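Long-range contact in shikimate dehydrogenase (NADP(+)) (Thermus thermophilus, PDB 2D5C), which catalyses the reversible NADPH-linked reduction of 3-dehydroshikimate to shikimate, the fourth step of chorismate biosynthesis: residues A[112-124]-A[166-179]. Numbering follows the deposited sequence.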
ATOM      1  N   GLY A 112       0.490  12.396 -28.575  1.00 36.67           N
ATOM      2  CA  GLY A 112      -0.307  13.266 -29.418  1.00 36.37           C
ATOM      3  C   GLY A 112      -1.407  12.516 -30.137  1.00 36.20           C
ATOM      4  O   GLY A 112      -1.892  12.953 -31.182  1.00 33.52           O
ATOM      5  N   ILE A 113      -1.804  11.374 -29.588  1.00 33.42           N
ATOM      6  CA  ILE A 113      -2.867  10.589 -30.196  1.00 33.16           C
ATOM      7  C   ILE A 113      -4.180  11.204 -29.729  1.00 36.19           C
ATOM      8  O   ILE A 113      -4.485  11.194 -28.540  1.00 36.04           O
ATOM      9  CB  ILE A 113      -2.799   9.119 -29.745  1.00 36.68           C
ATOM     10  CG1 ILE A 113      -1.390   8.564 -29.977  1.00 37.41           C
ATOM     11  CG2 ILE A 113      -3.834   8.293 -30.505  1.00 36.45           C
ATOM     12  CD1 ILE A 113      -0.991   8.454 -31.435  1.00 40.82           C
ATOM     13  N   PRO A 114      -4.973  11.750 -30.659  1.00 41.24           N
ATOM     14  CA  PRO A 114      -6.250  12.368 -30.299  1.00 43.05           C
ATOM     15  C   PRO A 114      -7.263  11.390 -29.714  1.00 43.21           C
ATOM     16  O   PRO A 114      -7.414  10.269 -30.199  1.00 39.72           O
ATOM     17  CB  PRO A 114      -6.717  12.974 -31.618  1.00 43.09           C
ATOM     18  CG  PRO A 114      -6.193  12.026 -32.620  1.00 40.83           C
ATOM     19  CD  PRO A 114      -4.793  11.745 -32.122  1.00 45.03           C
ATOM     20  N   LEU A 115      -7.953  11.819 -28.663  1.00 38.67           N
ATOM     21  CA  LEU A 115      -8.951  10.968 -28.041  1.00 41.92           C
ATOM     22  C   LEU A 115     -10.219  11.030 -28.866  1.00 43.23           C
ATOM     23  O   LEU A 115     -11.216  11.621 -28.458  1.00 50.38           O
ATOM     24  CB  LEU A 115      -9.217  11.414 -26.603  1.00 38.05           C
ATOM     25  CG  LEU A 115      -8.119  11.015 -25.615  1.00 40.41           C
ATOM     26  CD1 LEU A 115      -8.389  11.644 -24.252  1.00 42.16           C
ATOM     27  CD2 LEU A 115      -8.062   9.494 -25.507  1.00 41.84           C
ATOM     28  N   LYS A 116     -10.164  10.416 -30.042  1.00 43.56           N
ATOM     29  CA  LYS A 116     -11.298  10.392 -30.945  1.00 43.24           C
ATOM     30  C   LYS A 116     -11.653   8.964 -31.319  1.00 39.10           C
ATOM     31  O   LYS A 116     -10.784   8.166 -31.671  1.00 39.63           O
ATOM     32  CB  LYS A 116     -10.984  11.198 -32.209  1.00 48.89           C
ATOM     33  CG  LYS A 116     -10.617  12.646 -31.928  1.00 51.54           C
ATOM     34  CD  LYS A 116     -10.880  13.538 -33.129  1.00 53.94           C
ATOM     35  CE  LYS A 116     -10.759  15.008 -32.750  1.00 53.61           C
ATOM     36  NZ  LYS A 116     -11.388  15.898 -33.770  1.00 60.38           N
ATOM     37  N   GLY A 117     -12.939   8.648 -31.230  1.00 38.76           N
ATOM     38  CA  GLY A 117     -13.402   7.319 -31.576  1.00 33.59           C
ATOM     39  C   GLY A 117     -14.081   7.338 -32.928  1.00 28.99           C
ATOM     40  O   GLY A 117     -14.053   8.359 -33.623  1.00 34.35           O
ATOM     41  N   PRO A 118     -14.696   6.225 -33.344  1.00 28.05           N
ATOM     42  CA  PRO A 118     -14.772   4.963 -32.600  1.00 24.09           C
ATOM     43  C   PRO A 118     -13.378   4.378 -32.416  1.00 24.70           C
ATOM     44  O   PRO A 118     -12.553   4.434 -33.327  1.00 24.31           O
ATOM     45  CB  PRO A 118     -15.624   4.077 -33.508  1.00 29.04           C
ATOM     46  CG  PRO A 118     -16.447   5.049 -34.276  1.00 30.85           C
ATOM     47  CD  PRO A 118     -15.463   6.133 -34.594  1.00 26.52           C
ATOM     48  N   ALA A 119     -13.126   3.823 -31.237  1.00 20.99           N
ATOM     49  CA  ALA A 119     -11.839   3.209 -30.926  1.00 19.58           C
ATOM     50  C   ALA A 119     -12.070   1.702 -30.893  1.00 21.74           C
ATOM     51  O   ALA A 119     -12.900   1.223 -30.126  1.00 26.12           O
ATOM     52  CB  ALA A 119     -11.356   3.691 -29.564  1.00 23.94           C
ATOM     53  N   LEU A 120     -11.345   0.957 -31.729  1.00 19.64           N
ATOM     54  CA  LEU A 120     -11.494  -0.501 -31.768  1.00 21.22           C
ATOM     55  C   LEU A 120     -10.317  -1.184 -31.085  1.00 18.63           C
ATOM     56  O   LEU A 120      -9.161  -0.988 -31.457  1.00 21.42           O
ATOM     57  CB  LEU A 120     -11.599  -0.998 -33.216  1.00 18.81           C
ATOM     58  CG  LEU A 120     -11.544  -2.523 -33.431  1.00 22.80           C
ATOM     59  CD1 LEU A 120     -12.678  -3.232 -32.683  1.00 20.13           C
ATOM     60  CD2 LEU A 120     -11.618  -2.815 -34.917  1.00 20.97           C
ATOM     61  N   VAL A 121     -10.624  -1.983 -30.073  1.00 18.31           N
ATOM     62  CA  VAL A 121      -9.613  -2.717 -29.333  1.00 19.70           C
ATOM     63  C   VAL A 121      -9.638  -4.162 -29.839  1.00 18.28           C
ATOM     64  O   VAL A 121     -10.678  -4.820 -29.804  1.00 18.41           O
ATOM     65  CB  VAL A 121      -9.912  -2.695 -27.822  1.00 17.37           C
ATOM     66  CG1 VAL A 121      -8.786  -3.420 -27.050  1.00 16.49           C
ATOM     67  CG2 VAL A 121     -10.054  -1.234 -27.344  1.00 20.78           C
ATOM     68  N   LEU A 122      -8.512  -4.619 -30.370  1.00 18.83           N
ATOM     69  CA  LEU A 122      -8.419  -5.984 -30.852  1.00 20.06           C
ATOM     70  C   LEU A 122      -7.867  -6.822 -29.710  1.00 16.02           C
ATOM     71  O   LEU A 122      -6.767  -6.559 -29.224  1.00 21.94           O
ATOM     72  CB  LEU A 122      -7.481  -6.068 -32.053  1.00 19.37           C
ATOM     73  CG  LEU A 122      -7.806  -5.148 -33.232  1.00 17.69           C
ATOM     74  CD1 LEU A 122      -6.756  -5.431 -34.315  1.00 19.64           C
ATOM     75  CD2 LEU A 122      -9.225  -5.375 -33.765  1.00 19.89           C
ATOM     76  N   GLY A 123      -8.636  -7.822 -29.281  1.00 17.96           N
ATOM     77  CA  GLY A 123      -8.196  -8.672 -28.193  1.00 20.89           C
ATOM     78  C   GLY A 123      -8.966  -8.322 -26.938  1.00 25.86           C
ATOM     79  O   GLY A 123      -8.958  -7.167 -26.518  1.00 23.92           O
ATOM     80  N   ALA A 124      -9.649  -9.301 -26.350  1.00 25.30           N
ATOM     81  CA  ALA A 124     -10.418  -9.027 -25.142  1.00 26.05           C
ATOM     82  C   ALA A 124      -9.896  -9.767 -23.914  1.00 30.07           C
ATOM     83  O   ALA A 124     -10.673 -10.179 -23.047  1.00 27.77           O
ATOM     84  CB  ALA A 124     -11.907  -9.334 -25.367  1.00 22.68           C
ATOM     85  N   LEU A 166     -14.576  -8.164 -37.283  1.00 26.96           N
ATOM     86  CA  LEU A 166     -13.304  -7.541 -37.624  1.00 23.59           C
ATOM     87  C   LEU A 166     -13.272  -6.501 -38.747  1.00 26.28           C
ATOM     88  O   LEU A 166     -12.466  -5.566 -38.693  1.00 29.46           O
ATOM     89  CB  LEU A 166     -12.266  -8.623 -37.912  1.00 27.79           C
ATOM     90  CG  LEU A 166     -10.813  -8.156 -38.000  1.00 20.27           C
ATOM     91  CD1 LEU A 166     -10.365  -7.586 -36.661  1.00 29.87           C
ATOM     92  CD2 LEU A 166      -9.929  -9.337 -38.382  1.00 25.71           C
ATOM     93  N   GLU A 167     -14.138  -6.639 -39.748  1.00 25.98           N
ATOM     94  CA  GLU A 167     -14.122  -5.690 -40.868  1.00 25.82           C
ATOM     95  C   GLU A 167     -14.531  -4.269 -40.493  1.00 27.14           C
ATOM     96  O   GLU A 167     -14.307  -3.331 -41.256  1.00 28.27           O
ATOM     97  CB  GLU A 167     -14.974  -6.199 -42.039  1.00 28.50           C
ATOM     98  CG  GLU A 167     -16.484  -6.136 -41.855  1.00 27.34           C
ATOM     99  CD  GLU A 167     -17.092  -7.440 -41.373  1.00 32.03           C
ATOM    100  OE1 GLU A 167     -18.333  -7.566 -41.436  1.00 35.86           O
ATOM    101  OE2 GLU A 167     -16.340  -8.335 -40.924  1.00 40.12           O
ATOM    102  N   LYS A 168     -15.106  -4.103 -39.308  1.00 29.30           N
ATOM    103  CA  LYS A 168     -15.498  -2.775 -38.856  1.00 25.82           C
ATOM    104  C   LYS A 168     -14.253  -1.950 -38.552  1.00 24.92           C
ATOM    105  O   LYS A 168     -14.348  -0.748 -38.298  1.00 26.22           O
ATOM    106  CB  LYS A 168     -16.373  -2.876 -37.609  1.00 26.39           C
ATOM    107  CG  LYS A 168     -17.804  -3.290 -37.910  1.00 33.64           C
ATOM    108  CD  LYS A 168     -18.582  -2.149 -38.551  1.00 41.87           C
ATOM    109  CE  LYS A 168     -18.755  -0.992 -37.573  1.00 47.70           C
ATOM    110  NZ  LYS A 168     -19.621   0.086 -38.128  1.00 54.74           N
ATOM    111  N   ALA A 169     -13.084  -2.591 -38.576  1.00 21.20           N
ATOM    112  CA  ALA A 169     -11.839  -1.876 -38.304  1.00 21.45           C
ATOM    113  C   ALA A 169     -11.647  -0.751 -39.332  1.00 25.49           C
ATOM    114  O   ALA A 169     -10.975   0.239 -39.061  1.00 23.97           O
ATOM    115  CB  ALA A 169     -10.635  -2.844 -38.358  1.00 24.93           C
ATOM    116  N   ARG A 170     -12.242  -0.911 -40.509  1.00 24.24           N
ATOM    117  CA  ARG A 170     -12.114   0.104 -41.561  1.00 26.61           C
ATOM    118  C   ARG A 170     -12.820   1.395 -41.184  1.00 30.26           C
ATOM    119  O   ARG A 170     -12.532   2.452 -41.754  1.00 30.38           O
ATOM    120  CB  ARG A 170     -12.681  -0.424 -42.884  1.00 30.10           C
ATOM    121  CG  ARG A 170     -11.861  -1.553 -43.494  1.00 34.13           C
ATOM    122  CD  ARG A 170     -12.549  -2.182 -44.705  1.00 44.44           C
ATOM    123  NE  ARG A 170     -13.917  -2.603 -44.406  1.00 51.51           N
ATOM    124  CZ  ARG A 170     -14.611  -3.471 -45.136  1.00 56.75           C
ATOM    125  NH1 ARG A 170     -14.065  -4.024 -46.212  1.00 62.25           N
ATOM    126  NH2 ARG A 170     -15.859  -3.780 -44.799  1.00 56.68           N
ATOM    127  N   GLU A 171     -13.734   1.312 -40.220  1.00 28.01           N
ATOM    128  CA  GLU A 171     -14.484   2.484 -39.776  1.00 30.05           C
ATOM    129  C   GLU A 171     -14.013   3.056 -38.441  1.00 30.92           C
ATOM    130  O   GLU A 171     -14.563   4.044 -37.956  1.00 29.37           O
ATOM    131  CB  GLU A 171     -15.967   2.140 -39.681  1.00 34.36           C
ATOM    132  CG  GLU A 171     -16.570   1.729 -41.007  1.00 44.10           C
ATOM    133  CD  GLU A 171     -17.848   0.943 -40.838  1.00 53.68           C
ATOM    134  OE1 GLU A 171     -18.747   1.424 -40.117  1.00 57.41           O
ATOM    135  OE2 GLU A 171     -17.953  -0.152 -41.431  1.00 58.33           O
ATOM    136  N   ALA A 172     -13.002   2.442 -37.842  1.00 22.85           N
ATOM    137  CA  ALA A 172     -12.488   2.933 -36.568  1.00 24.60           C
ATOM    138  C   ALA A 172     -11.531   4.089 -36.822  1.00 27.29           C
ATOM    139  O   ALA A 172     -10.939   4.177 -37.900  1.00 27.93           O
ATOM    140  CB  ALA A 172     -11.757   1.816 -35.832  1.00 26.76           C
ATOM    141  N   ARG A 173     -11.390   4.970 -35.835  1.00 24.59           N
ATOM    142  CA  ARG A 173     -10.474   6.107 -35.937  1.00 23.52           C
ATOM    143  C   ARG A 173      -9.239   5.857 -35.091  1.00 22.72           C
ATOM    144  O   ARG A 173      -8.191   6.476 -35.294  1.00 32.33           O
ATOM    145  CB  ARG A 173     -11.163   7.401 -35.492  1.00 27.01           C
ATOM    146  CG  ARG A 173     -12.056   7.974 -36.566  1.00 37.06           C
ATOM    147  CD  ARG A 173     -11.227   8.418 -37.774  1.00 46.44           C
ATOM    148  NE  ARG A 173     -11.985   8.342 -39.021  1.00 53.18           N
ATOM    149  CZ  ARG A 173     -12.011   7.280 -39.823  1.00 57.51           C
ATOM    150  NH1 ARG A 173     -11.316   6.191 -39.520  1.00 56.23           N
ATOM    151  NH2 ARG A 173     -12.745   7.302 -40.929  1.00 63.98           N
ATOM    152  N   LEU A 174      -9.370   4.953 -34.122  1.00 24.01           N
ATOM    153  CA  LEU A 174      -8.260   4.583 -33.261  1.00 22.04           C
ATOM    154  C   LEU A 174      -8.291   3.061 -33.202  1.00 25.47           C
ATOM    155  O   LEU A 174      -9.305   2.474 -32.838  1.00 21.30           O
ATOM    156  CB  LEU A 174      -8.435   5.142 -31.853  1.00 23.18           C
ATOM    157  CG  LEU A 174      -7.378   4.685 -30.843  1.00 26.91           C
ATOM    158  CD1 LEU A 174      -5.985   5.097 -31.321  1.00 28.27           C
ATOM    159  CD2 LEU A 174      -7.688   5.280 -29.483  1.00 27.82           C
ATOM    160  N   LEU A 175      -7.187   2.430 -33.565  1.00 24.57           N
ATOM    161  CA  LEU A 175      -7.116   0.977 -33.556  1.00 21.79           C
ATOM    162  C   LEU A 175      -6.007   0.570 -32.591  1.00 24.74           C
ATOM    163  O   LEU A 175      -4.881   1.051 -32.701  1.00 24.55           O
ATOM    164  CB  LEU A 175      -6.804   0.493 -34.982  1.00 24.11           C
ATOM    165  CG  LEU A 175      -6.736  -0.993 -35.293  1.00 29.78           C
ATOM    166  CD1 LEU A 175      -8.047  -1.685 -34.934  1.00 33.40           C
ATOM    167  CD2 LEU A 175      -6.428  -1.134 -36.783  1.00 28.31           C
ATOM    168  N   VAL A 176      -6.317  -0.312 -31.642  1.00 18.74           N
ATOM    169  CA  VAL A 176      -5.317  -0.742 -30.673  1.00 16.61           C
ATOM    170  C   VAL A 176      -5.125  -2.250 -30.707  1.00 21.36           C
ATOM    171  O   VAL A 176      -6.091  -3.002 -30.572  1.00 20.18           O
ATOM    172  CB  VAL A 176      -5.725  -0.348 -29.218  1.00 18.81           C
ATOM    173  CG1 VAL A 176      -4.657  -0.793 -28.235  1.00 21.16           C
ATOM    174  CG2 VAL A 176      -5.926   1.153 -29.115  1.00 21.27           C
ATOM    175  N   ASN A 177      -3.897  -2.701 -30.920  1.00 19.66           N
ATOM    176  CA  ASN A 177      -3.684  -4.143 -30.898  1.00 20.38           C
ATOM    177  C   ASN A 177      -3.380  -4.587 -29.481  1.00 25.28           C
ATOM    178  O   ASN A 177      -2.330  -4.250 -28.936  1.00 21.27           O
ATOM    179  CB  ASN A 177      -2.526  -4.584 -31.792  1.00 19.09           C
ATOM    180  CG  ASN A 177      -2.232  -6.067 -31.637  1.00 22.25           C
ATOM    181  OD1 ASN A 177      -3.159  -6.883 -31.580  1.00 20.93           O
ATOM    182  ND2 ASN A 177      -0.951  -6.423 -31.577  1.00 23.07           N
ATOM    183  N   ALA A 178      -4.317  -5.333 -28.896  1.00 18.74           N
ATOM    184  CA  ALA A 178      -4.165  -5.862 -27.548  1.00 24.54           C
ATOM    185  C   ALA A 178      -4.155  -7.389 -27.623  1.00 29.58           C
ATOM    186  O   ALA A 178      -4.474  -8.076 -26.649  1.00 28.19           O
ATOM    187  CB  ALA A 178      -5.316  -5.363 -26.643  1.00 22.72           C
ATOM    188  N   THR A 179      -3.803  -7.924 -28.792  1.00 27.29           N
ATOM    189  CA  THR A 179      -3.713  -9.373 -28.949  1.00 29.75           C
ATOM    190  C   THR A 179      -2.219  -9.658 -28.886  1.00 30.52           C
ATOM    191  O   THR A 179      -1.406  -8.734 -28.869  1.00 29.39           O
ATOM    192  CB  THR A 179      -4.206  -9.874 -30.333  1.00 27.03           C
ATOM    193  OG1 THR A 179      -3.239  -9.536 -31.340  1.00 24.89           O
ATOM    194  CG2 THR A 179      -5.552  -9.267 -30.692  1.00 25.03           C
TER
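Leu120 and Leu122 pack on Leu175 along one face of two paired parallel strands, 119-122 and 174-177. CD1 of Leu175 lies 3.7 Å from Leu120 CD2 and 3.9 Å from Leu122 CG. Leu120 runs beside Leu175, pointing the same way. Its CG is anti to the backbone N (chi1 171°), and its CD2 lies 3.6 Å from Ala169 CB. Leu122 has a different first torsion, with CG anti to the carbonyl carbon (chi1 -55°); its CD2 meets Leu166 CD1 at 3.8 Å, the two side chains crossing at about a right angle. Cutting Leu122 back to an alanine is likely to leave Leu166 and Leu175 without their shared neighbour and open a gap there. On the other face, Ala119 CB touches Leu174, and helix 126-137 packs against Ala119 and Val121. The backbones are joined by Leu120 N to Leu174 O (2.8 Å), Val176 N to Leu120 O (2.9 Å) and Leu122 N to Val176 O (2.9 Å). At the end of strand 174-177, Asn177 OD1 accepts from Thr179 N, an Asx turn, and from Thr179 OG1. Gly123, with positive phi, begins the NADP(+)-binding loop. This is the central strand pair of a Rossmann fold, with the glycine-rich loop at the C-terminal end of strand 119-122.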